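Local coordinates for ABC transporter substrate-binding protein (Bradyrhizobium japonicum, PDB 4I1D) that probably serves as a periplasmic solute-binding protein of an ABC transporter, possibly for polyamines, and holds D-malate in this crystal, at residues A145-A150 with L164-A169. Numbering follows the deposited sequence.
Sequences ATLEAA and LDVDRA. With SO4 (sulfate ion), chain G.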
loop_
_atom_site.group_PDB
_atom_site.type_symbol
_atom_site.label_atom_id
_atom_site.label_comp_id
_atom_site.label_asym_id
_atom_site.label_seq_id
_atom_site.Cartn_x
_atom_site.Cartn_y
_atom_site.Cartn_z
ATOM N N ALA A 145 -21.240 4.051 -26.657
ATOM C CA ALA A 145 -22.428 3.315 -27.120
ATOM C C ALA A 145 -23.363 2.957 -25.967
ATOM O O ALA A 145 -24.581 3.001 -26.114
ATOM C CB ALA A 145 -22.041 2.060 -27.899
ATOM N N THR A 146 -22.788 2.599 -24.824
ATOM C CA THR A 146 -23.581 2.262 -23.643
ATOM C C THR A 146 -24.444 3.449 -23.181
ATOM O O THR A 146 -25.652 3.294 -22.941
ATOM C CB THR A 146 -22.675 1.772 -22.493
ATOM O OG1 THR A 146 -21.824 0.723 -22.971
ATOM C CG2 THR A 146 -23.503 1.251 -21.322
ATOM N N LEU A 147 -23.833 4.630 -23.062
ATOM C CA LEU A 147 -24.578 5.828 -22.672
ATOM C C LEU A 147 -25.699 6.087 -23.663
ATOM O O LEU A 147 -26.826 6.364 -23.264
ATOM C CB LEU A 147 -23.672 7.054 -22.612
ATOM C CG LEU A 147 -22.576 7.023 -21.552
ATOM C CD1 LEU A 147 -21.970 8.404 -21.408
ATOM C CD2 LEU A 147 -23.137 6.548 -20.224
ATOM N N GLU A 148 -25.395 6.012 -24.957
ATOM C CA GLU A 148 -26.438 6.223 -25.973
ATOM C C GLU A 148 -27.636 5.286 -25.768
ATOM O O GLU A 148 -28.788 5.721 -25.809
ATOM C CB GLU A 148 -25.876 6.068 -27.391
ATOM C CG GLU A 148 -24.997 7.226 -27.853
ATOM C CD GLU A 148 -23.525 7.090 -27.456
ATOM O OE1 GLU A 148 -22.704 7.850 -28.015
ATOM O OE2 GLU A 148 -23.185 6.238 -26.599
ATOM N N ALA A 149 -27.357 4.004 -25.536
ATOM C CA ALA A 149 -28.415 3.007 -25.394
ATOM C C ALA A 149 -29.281 3.302 -24.172
ATOM O O ALA A 149 -30.511 3.137 -24.201
ATOM C CB ALA A 149 -27.823 1.595 -25.308
ATOM N N ALA A 150 -28.636 3.737 -23.097
ATOM C CA ALA A 150 -29.359 4.086 -21.887
ATOM C C ALA A 150 -30.303 5.250 -22.154
ATOM O O ALA A 150 -31.412 5.272 -21.648
ATOM C CB ALA A 150 -28.391 4.427 -20.756
ATOM N N LEU A 164 -25.025 14.509 -25.472
ATOM C CA LEU A 164 -25.634 13.540 -24.562
ATOM C C LEU A 164 -25.991 14.158 -23.218
ATOM O O LEU A 164 -25.205 14.902 -22.644
ATOM C CB LEU A 164 -24.721 12.329 -24.337
ATOM C CG LEU A 164 -24.370 11.451 -25.544
ATOM C CD1 LEU A 164 -23.546 10.256 -25.107
ATOM C CD2 LEU A 164 -25.610 10.984 -26.301
ATOM N N ASP A 165 -27.186 13.850 -22.720
ATOM C CA ASP A 165 -27.537 14.180 -21.345
ATOM C C ASP A 165 -26.926 13.100 -20.453
ATOM O O ASP A 165 -27.530 12.040 -20.234
ATOM C CB ASP A 165 -29.052 14.221 -21.171
ATOM C CG ASP A 165 -29.479 14.658 -19.772
ATOM O OD1 ASP A 165 -28.640 14.629 -18.842
ATOM O OD2 ASP A 165 -30.669 15.025 -19.608
ATOM N N VAL A 166 -25.724 13.376 -19.947
ATOM C CA VAL A 166 -24.929 12.363 -19.255
ATOM C C VAL A 166 -25.499 11.940 -17.898
ATOM O O VAL A 166 -25.550 10.742 -17.603
ATOM C CB VAL A 166 -23.435 12.759 -19.154
ATOM C CG1 VAL A 166 -22.620 11.607 -18.576
ATOM C CG2 VAL A 166 -22.902 13.107 -20.533
ATOM N N ASP A 167 -25.938 12.900 -17.085
ATOM C CA ASP A 167 -26.610 12.566 -15.823
ATOM C C ASP A 167 -27.766 11.601 -16.075
ATOM O O ASP A 167 -27.897 10.584 -15.407
ATOM C CB ASP A 167 -27.158 13.815 -15.121
ATOM C CG ASP A 167 -26.063 14.745 -14.630
ATOM O OD1 ASP A 167 -24.869 14.406 -14.783
ATOM O OD2 ASP A 167 -26.400 15.821 -14.084
ATOM N N ARG A 168 -28.605 11.947 -17.042
ATOM C CA ARG A 168 -29.752 11.132 -17.410
ATOM C C ARG A 168 -29.327 9.720 -17.840
ATOM O O ARG A 168 -29.961 8.727 -17.488
ATOM C CB ARG A 168 -30.519 11.828 -18.529
ATOM C CG ARG A 168 -31.789 11.141 -18.951
ATOM C CD ARG A 168 -32.467 11.912 -20.066
ATOM N NE ARG A 168 -33.719 11.278 -20.457
ATOM C CZ ARG A 168 -34.521 11.746 -21.405
ATOM N NH1 ARG A 168 -34.191 12.853 -22.059
ATOM N NH2 ARG A 168 -35.648 11.108 -21.699
ATOM N N ALA A 169 -28.243 9.619 -18.588
ATOM C CA ALA A 169 -27.799 8.296 -19.008
ATOM C C ALA A 169 -27.337 7.450 -17.810
ATOM O O ALA A 169 -27.666 6.263 -17.726
ATOM C CB ALA A 169 -26.717 8.412 -20.021
HETATM S S SO4 G . -37.518 13.337 -23.993
HETATM O O1 SO4 G . -37.741 11.992 -24.522
HETATM O O2 SO4 G . -36.122 13.719 -24.198
HETATM O O3 SO4 G . -38.381 14.290 -24.683
HETATM O O4 SO4 G . -37.831 13.367 -22.565
#
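Segments 145-150 and 164-169, the N-terminal parts of helices 146-153 and 166-176, have their nearest CA atoms at A150 and A169, 5.3 Å apart, and no hydrogen bond joins them. The small side chains of these two alanines are consistent with so close an approach: A169 CB packs against L147 O at 3.8 Å, while A150 CB sits 3.6 Å from A169 O. L147 reaches across with both branches, CD2 meeting A169 CB at 4.0 Å and CD1 extending to V166 CG1, and its CB rests against L164 CD1. This helix pair belongs to the lobe of the periplasmic binding protein fold built around strands 137-140, 182-184 and 201-205, and W305, W306 and W318 add to the apolar packing around it. L164 and E148 cross at about a right angle. The E148 chain bends at chi2 (87°), which brings its carboxylate up to L164 CD1, with OE1 3.9 Å from that methyl; OE1 is itself held by Y162 and W306. At the start of the second helix, D165 OD1 caps R168 N (3.2 Å). The extended R168 chain forms a salt bridge with D154 through NE, and its NH1 donates almost straight (173°) to O2 of a sulfate, probably from the crystallisation liquor, at 3.0 Å.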